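Local coordinates for tailspike protein (Siphovirus 9NA, PDB 3RIQ) that probably recognises the lipopolysaccharide receptor of its Salmonella host and cleaves the O-antigen as an endorhamnosidase, acting as the phage's trimeric tailspike, at residues A[184-195]-A[212-223]. Residues are numbered along the deposited sequence; the frame is centred on the assembly and turned at random.
Sequences FIAWESGITFEN and IKYGSGSAVLFI
Glu-188 O accepts a weak bond from Gly-217 N (3.0 Å) and a hydrogen from a water, which donates its other one to Tyr-214 O and so bridges the two segments. Next to it, Ser-189 OG, turned beside its own backbone N, is brought to the N-H of Ser-218 and takes it at 3.0 Å in a nearly straight bond (167° at hydrogen), a side chain standing in for a backbone carbonyl. On both flanks the pairing is parallel. Ala-186 N meets Lys-213 O at 2.8 Å before the corner; after it, bonds alternate from Ile-191 to Asn-195, where the short strand axes run 4.9 Å apart and only 9° from parallel.

Side chains at matching positions lie side by side, pointing the same way. Ile-212 CG1 sits over one face of the Phe-184 ring, 4.1 Å from its centroid, while Ala-186 CB lies at that ring's edge. The Phe-193 and Phe-222 rings meet obliquely, with planes at 38° and CD2 of Phe-193 3.5 Å from CE1 of Phe-222. Lys-213 extends outward to salt bridges with Asp-230 and Asp-232 of the second subunit. Parallel strands bending together at matched corners, with aligned side chains packed side by side, are the mark of successive rungs in a right-handed beta-helix, here of the P22 tailspike family.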
ATOM      1  N   PHE A 184     -20.871  14.940   8.759  1.00 11.59           N
ATOM      2  CA  PHE A 184     -21.513  13.853   9.505  1.00 11.95           C
ATOM      3  C   PHE A 184     -20.988  13.812  10.943  1.00 10.43           C
ATOM      4  O   PHE A 184     -19.902  13.278  11.215  1.00 11.56           O
ATOM      5  CB  PHE A 184     -21.262  12.541   8.755  1.00 12.53           C
ATOM      6  CG  PHE A 184     -22.143  11.386   9.162  1.00 11.38           C
ATOM      7  CD1 PHE A 184     -22.925  10.735   8.209  1.00 11.60           C
ATOM      8  CD2 PHE A 184     -22.212  10.948  10.498  1.00 12.69           C
ATOM      9  CE1 PHE A 184     -23.734   9.624   8.566  1.00 10.91           C
ATOM     10  CE2 PHE A 184     -23.034   9.861  10.875  1.00 11.15           C
ATOM     11  CZ  PHE A 184     -23.788   9.183   9.918  1.00 11.66           C
ATOM     12  N   ILE A 185     -21.752  14.418  11.857  1.00 11.82           N
ATOM     13  CA  ILE A 185     -21.453  14.388  13.290  1.00 12.45           C
ATOM     14  C   ILE A 185     -22.426  13.366  13.875  1.00 12.09           C
ATOM     15  O   ILE A 185     -23.665  13.619  13.918  1.00 12.22           O
ATOM     16  CB  ILE A 185     -21.637  15.769  13.908  1.00 13.29           C
ATOM     17  CG1 ILE A 185     -20.748  16.792  13.183  1.00 14.35           C
ATOM     18  CG2 ILE A 185     -21.363  15.715  15.410  1.00 13.90           C
ATOM     19  CD1 ILE A 185     -21.194  18.197  13.348  1.00 20.96           C
ATOM     20  N   ALA A 186     -21.910  12.193  14.255  1.00 12.20           N
ATOM     21  CA  ALA A 186     -22.744  11.062  14.659  1.00 11.14           C
ATOM     22  C   ALA A 186     -23.359  11.240  16.041  1.00 11.72           C
ATOM     23  O   ALA A 186     -22.942  12.123  16.824  1.00 12.88           O
ATOM     24  CB  ALA A 186     -21.884   9.777  14.604  1.00 11.47           C
ATOM     25  N   TRP A 187     -24.379  10.434  16.328  1.00 12.45           N
ATOM     26  CA  TRP A 187     -24.996  10.432  17.675  1.00 12.33           C
ATOM     27  C   TRP A 187     -24.502   9.214  18.505  1.00 12.89           C
ATOM     28  O   TRP A 187     -23.878   9.385  19.553  1.00 12.81           O
ATOM     29  CB  TRP A 187     -26.519  10.431  17.526  1.00 13.48           C
ATOM     30  CG  TRP A 187     -27.243  10.357  18.837  1.00 14.80           C
ATOM     31  CD1 TRP A 187     -28.199   9.434  19.209  1.00 14.75           C
ATOM     32  CD2 TRP A 187     -27.096  11.251  19.957  1.00 14.11           C
ATOM     33  NE1 TRP A 187     -28.650   9.711  20.485  1.00 15.43           N
ATOM     34  CE2 TRP A 187     -27.999  10.818  20.962  1.00 15.67           C
ATOM     35  CE3 TRP A 187     -26.311  12.387  20.196  1.00 15.24           C
ATOM     36  CZ2 TRP A 187     -28.122  11.477  22.199  1.00 14.68           C
ATOM     37  CZ3 TRP A 187     -26.415  13.023  21.405  1.00 16.91           C
ATOM     38  CH2 TRP A 187     -27.335  12.586  22.395  1.00 16.01           C
ATOM     39  N   GLU A 188     -24.751   8.011  17.993  1.00 12.92           N
ATOM     40  CA  GLU A 188     -24.282   6.766  18.580  1.00 13.44           C
ATOM     41  C   GLU A 188     -23.252   6.191  17.590  1.00 13.50           C
ATOM     42  O   GLU A 188     -22.235   6.852  17.320  1.00 13.42           O
ATOM     43  CB  GLU A 188     -25.479   5.844  18.910  1.00 13.69           C
ATOM     44  CG  GLU A 188     -26.281   6.418  20.059  1.00 17.42           C
ATOM     45  CD  GLU A 188     -27.645   5.798  20.273  1.00 22.79           C
ATOM     46  OE1 GLU A 188     -27.973   5.569  21.451  1.00 27.83           O
ATOM     47  OE2 GLU A 188     -28.408   5.599  19.296  1.00 24.26           O
ATOM     48  N   SER A 189     -23.469   4.994  17.069  1.00 12.70           N
ATOM     49  CA  SER A 189     -22.661   4.568  15.923  1.00 11.87           C
ATOM     50  C   SER A 189     -23.168   5.314  14.680  1.00 12.78           C
ATOM     51  O   SER A 189     -24.358   5.558  14.549  1.00 12.40           O
ATOM     52  CB  SER A 189     -22.722   3.060  15.751  1.00 12.87           C
ATOM     53  OG  SER A 189     -21.996   2.412  16.775  1.00 13.71           O
ATOM     54  N   GLY A 190     -22.269   5.699  13.779  1.00 12.32           N
ATOM     55  CA  GLY A 190     -22.714   6.516  12.621  1.00 12.19           C
ATOM     56  C   GLY A 190     -23.646   5.772  11.670  1.00 12.13           C
ATOM     57  O   GLY A 190     -24.780   6.225  11.397  1.00 12.51           O
ATOM     58  N   ILE A 191     -23.183   4.622  11.182  1.00 11.64           N
ATOM     59  CA  ILE A 191     -23.994   3.772  10.327  1.00 11.21           C
ATOM     60  C   ILE A 191     -23.994   2.396  10.936  1.00 11.44           C
ATOM     61  O   ILE A 191     -22.906   1.840  11.192  1.00 12.41           O
ATOM     62  CB  ILE A 191     -23.384   3.654   8.902  1.00 10.38           C
ATOM     63  CG1 ILE A 191     -23.218   5.027   8.218  1.00 14.42           C
ATOM     64  CG2 ILE A 191     -24.234   2.679   8.049  1.00 12.82           C
ATOM     65  CD1 ILE A 191     -24.400   5.708   7.904  1.00 17.95           C
ATOM     66  N   THR A 192     -25.167   1.811  11.141  1.00 11.93           N
ATOM     67  CA  THR A 192     -25.244   0.471  11.729  1.00 11.48           C
ATOM     68  C   THR A 192     -26.047  -0.451  10.841  1.00 11.65           C
ATOM     69  O   THR A 192     -27.145  -0.090  10.415  1.00 12.51           O
ATOM     70  CB  THR A 192     -25.961   0.509  13.118  1.00 11.10           C
ATOM     71  OG1 THR A 192     -25.280   1.380  14.013  1.00 13.21           O
ATOM     72  CG2 THR A 192     -26.080  -0.901  13.741  1.00 12.59           C
ATOM     73  N   PHE A 193     -25.526  -1.658  10.595  1.00 11.39           N
ATOM     74  CA  PHE A 193     -26.281  -2.695   9.874  1.00 11.30           C
ATOM     75  C   PHE A 193     -26.676  -3.750  10.896  1.00 12.58           C
ATOM     76  O   PHE A 193     -25.831  -4.554  11.353  1.00 12.57           O
ATOM     77  CB  PHE A 193     -25.469  -3.274   8.714  1.00 11.77           C
ATOM     78  CG  PHE A 193     -25.000  -2.233   7.750  1.00 10.38           C
ATOM     79  CD1 PHE A 193     -25.927  -1.594   6.912  1.00 11.53           C
ATOM     80  CD2 PHE A 193     -23.640  -1.876   7.681  1.00 11.71           C
ATOM     81  CE1 PHE A 193     -25.530  -0.614   6.006  1.00 10.52           C
ATOM     82  CE2 PHE A 193     -23.223  -0.896   6.744  1.00 11.81           C
ATOM     83  CZ  PHE A 193     -24.174  -0.276   5.918  1.00 10.65           C
ATOM     84  N   GLU A 194     -27.944  -3.694  11.331  1.00 12.00           N
ATOM     85  CA  GLU A 194     -28.432  -4.488  12.467  1.00 13.25           C
ATOM     86  C   GLU A 194     -29.260  -5.664  11.962  1.00 13.45           C
ATOM     87  O   GLU A 194     -30.415  -5.460  11.559  1.00 13.56           O
ATOM     88  CB  GLU A 194     -29.303  -3.574  13.336  1.00 13.40           C
ATOM     89  CG  GLU A 194     -29.885  -4.234  14.568  1.00 15.75           C
ATOM     90  CD  GLU A 194     -30.895  -3.339  15.243  1.00 16.61           C
ATOM     91  OE1 GLU A 194     -31.739  -2.771  14.580  1.00 15.56           O
ATOM     92  OE2 GLU A 194     -30.854  -3.186  16.461  1.00 21.03           O
ATOM     93  N   ASN A 195     -28.689  -6.882  11.968  1.00 12.02           N
ATOM     94  CA  ASN A 195     -29.374  -8.052  11.385  1.00 12.79           C
ATOM     95  C   ASN A 195     -29.606  -9.218  12.344  1.00 12.93           C
ATOM     96  O   ASN A 195     -29.883 -10.324  11.917  1.00 13.80           O
ATOM     97  CB  ASN A 195     -28.655  -8.527  10.104  1.00 12.35           C
ATOM     98  CG  ASN A 195     -28.708  -7.489   8.989  1.00 13.28           C
ATOM     99  OD1 ASN A 195     -27.991  -6.508   9.027  1.00 13.67           O
ATOM    100  ND2 ASN A 195     -29.584  -7.678   8.040  1.00 11.41           N
ATOM    101  N   ILE A 212     -16.846  10.177   9.031  1.00 10.21           N
ATOM    102  CA  ILE A 212     -17.823  10.199  10.127  1.00 11.07           C
ATOM    103  C   ILE A 212     -17.075  10.675  11.369  1.00 10.85           C
ATOM    104  O   ILE A 212     -15.980  10.167  11.665  1.00 11.71           O
ATOM    105  CB  ILE A 212     -18.411   8.759  10.331  1.00 10.51           C
ATOM    106  CG1 ILE A 212     -19.315   8.407   9.116  1.00 11.89           C
ATOM    107  CG2 ILE A 212     -19.170   8.648  11.680  1.00 11.80           C
ATOM    108  CD1 ILE A 212     -19.664   6.963   9.023  1.00 12.82           C
ATOM    109  N   LYS A 213     -17.686  11.604  12.105  1.00 11.90           N
ATOM    110  CA  LYS A 213     -17.060  12.300  13.231  1.00 11.11           C
ATOM    111  C   LYS A 213     -17.848  12.118  14.515  1.00 11.99           C
ATOM    112  O   LYS A 213     -19.091  12.197  14.512  1.00 12.32           O
ATOM    113  CB  LYS A 213     -16.995  13.804  12.937  1.00 11.37           C
ATOM    114  CG  LYS A 213     -16.386  14.131  11.590  1.00 10.71           C
ATOM    115  CD  LYS A 213     -16.273  15.660  11.379  1.00 13.36           C
ATOM    116  CE  LYS A 213     -15.726  15.931   9.978  1.00 13.87           C
ATOM    117  NZ  LYS A 213     -15.514  17.402   9.691  1.00 15.31           N
ATOM    118  N   TYR A 214     -17.138  11.890  15.618  1.00 11.23           N
ATOM    119  CA  TYR A 214     -17.780  11.796  16.948  1.00 11.89           C
ATOM    120  C   TYR A 214     -18.862  10.695  17.011  1.00 12.55           C
ATOM    121  O   TYR A 214     -18.687   9.638  16.410  1.00 11.99           O
ATOM    122  CB  TYR A 214     -18.250  13.173  17.481  1.00 12.37           C
ATOM    123  CG  TYR A 214     -17.093  14.146  17.607  1.00 11.11           C
ATOM    124  CD1 TYR A 214     -16.199  14.057  18.688  1.00 11.67           C
ATOM    125  CD2 TYR A 214     -16.863  15.140  16.640  1.00 11.43           C
ATOM    126  CE1 TYR A 214     -15.095  14.930  18.807  1.00 12.59           C
ATOM    127  CE2 TYR A 214     -15.760  16.049  16.740  1.00 11.23           C
ATOM    128  CZ  TYR A 214     -14.883  15.921  17.829  1.00 11.66           C
ATOM    129  OH  TYR A 214     -13.821  16.784  17.950  1.00 12.38           O
ATOM    130  N   GLY A 215     -19.936  10.931  17.773  1.00 12.14           N
ATOM    131  CA  GLY A 215     -20.841   9.838  18.170  1.00 12.74           C
ATOM    132  C   GLY A 215     -20.290   9.021  19.303  1.00 13.92           C
ATOM    133  O   GLY A 215     -19.066   8.897  19.461  1.00 13.66           O
ATOM    134  N   SER A 216     -21.173   8.483  20.135  1.00 13.42           N
ATOM    135  CA  SER A 216     -20.700   7.692  21.292  1.00 13.55           C
ATOM    136  C   SER A 216     -20.244   6.289  20.896  1.00 14.36           C
ATOM    137  O   SER A 216     -19.645   5.596  21.726  1.00 15.64           O
ATOM    138  CB  SER A 216     -21.795   7.589  22.385  1.00 14.71           C
ATOM    139  OG  SER A 216     -22.931   6.901  21.839  1.00 15.47           O
ATOM    140  N   GLY A 217     -20.567   5.866  19.664  1.00 13.35           N
ATOM    141  CA  GLY A 217     -20.320   4.497  19.210  1.00 14.10           C
ATOM    142  C   GLY A 217     -19.140   4.385  18.245  1.00 13.36           C
ATOM    143  O   GLY A 217     -18.135   5.109  18.367  1.00 13.24           O
ATOM    144  N   SER A 218     -19.294   3.514  17.243  1.00 12.82           N
ATOM    145  CA  SER A 218     -18.246   3.262  16.263  1.00 12.32           C
ATOM    146  C   SER A 218     -18.708   3.864  14.940  1.00 11.96           C
ATOM    147  O   SER A 218     -19.922   3.959  14.701  1.00 12.16           O
ATOM    148  CB  SER A 218     -17.972   1.756  16.147  1.00 12.57           C
ATOM    149  OG  SER A 218     -17.548   1.204  17.399  1.00 12.74           O
ATOM    150  N   ALA A 219     -17.794   4.296  14.062  1.00 11.32           N
ATOM    151  CA  ALA A 219     -18.287   5.013  12.887  1.00 11.28           C
ATOM    152  C   ALA A 219     -19.232   4.134  12.056  1.00 11.03           C
ATOM    153  O   ALA A 219     -20.299   4.604  11.593  1.00 11.57           O
ATOM    154  CB  ALA A 219     -17.157   5.547  12.030  1.00 11.03           C
ATOM    155  N   VAL A 220     -18.850   2.870  11.867  1.00 11.37           N
ATOM    156  CA  VAL A 220     -19.712   1.881  11.213  1.00 10.53           C
ATOM    157  C   VAL A 220     -19.717   0.665  12.091  1.00 10.82           C
ATOM    158  O   VAL A 220     -18.651   0.248  12.582  1.00 11.43           O
ATOM    159  CB  VAL A 220     -19.219   1.505   9.780  1.00 10.34           C
ATOM    160  CG1 VAL A 220     -20.241   0.595   9.111  1.00 12.26           C
ATOM    161  CG2 VAL A 220     -18.947   2.766   8.926  1.00 12.32           C
ATOM    162  N   LEU A 221     -20.918   0.078  12.284  1.00 11.13           N
ATOM    163  CA  LEU A 221     -21.096  -1.076  13.172  1.00 10.84           C
ATOM    164  C   LEU A 221     -21.872  -2.180  12.448  1.00 11.32           C
ATOM    165  O   LEU A 221     -22.930  -1.907  11.835  1.00 12.17           O
ATOM    166  CB  LEU A 221     -21.864  -0.628  14.425  1.00 11.25           C
ATOM    167  CG  LEU A 221     -22.215  -1.750  15.418  1.00 11.27           C
ATOM    168  CD1 LEU A 221     -20.952  -2.286  16.067  1.00 13.74           C
ATOM    169  CD2 LEU A 221     -23.151  -1.233  16.465  1.00 13.34           C
ATOM    170  N   PHE A 222     -21.325  -3.392  12.459  1.00 11.06           N
ATOM    171  CA  PHE A 222     -21.961  -4.587  11.840  1.00 11.02           C
ATOM    172  C   PHE A 222     -22.478  -5.563  12.901  1.00 11.70           C
ATOM    173  O   PHE A 222     -21.753  -5.886  13.850  1.00 12.13           O
ATOM    174  CB  PHE A 222     -20.967  -5.342  10.950  1.00 10.78           C
ATOM    175  CG  PHE A 222     -20.532  -4.558   9.742  1.00 10.25           C
ATOM    176  CD1 PHE A 222     -21.208  -4.678   8.525  1.00 12.14           C
ATOM    177  CD2 PHE A 222     -19.500  -3.619   9.838  1.00 11.11           C
ATOM    178  CE1 PHE A 222     -20.840  -3.914   7.408  1.00 11.97           C
ATOM    179  CE2 PHE A 222     -19.129  -2.860   8.714  1.00 12.78           C
ATOM    180  CZ  PHE A 222     -19.803  -2.996   7.518  1.00 12.33           C
ATOM    181  N   ILE A 223     -23.739  -5.995  12.739  1.00 11.74           N
ATOM    182  CA  ILE A 223     -24.368  -6.972  13.617  1.00 11.77           C
ATOM    183  C   ILE A 223     -24.953  -8.099  12.766  1.00 12.20           C
ATOM    184  O   ILE A 223     -25.842  -7.851  11.934  1.00 11.18           O
ATOM    185  CB  ILE A 223     -25.500  -6.270  14.436  1.00 12.19           C
ATOM    186  CG1 ILE A 223     -24.890  -5.293  15.432  1.00 12.08           C
ATOM    187  CG2 ILE A 223     -26.433  -7.297  15.133  1.00 12.43           C
ATOM    188  CD1 ILE A 223     -25.903  -4.235  15.983  1.00 13.94           C
TER
HETATM  189  O   HOH W   1     -21.345  13.166  18.843  1.00 14.32           O
HETATM  190  O   HOH W   2     -19.830   7.057  15.480  1.00 14.71           O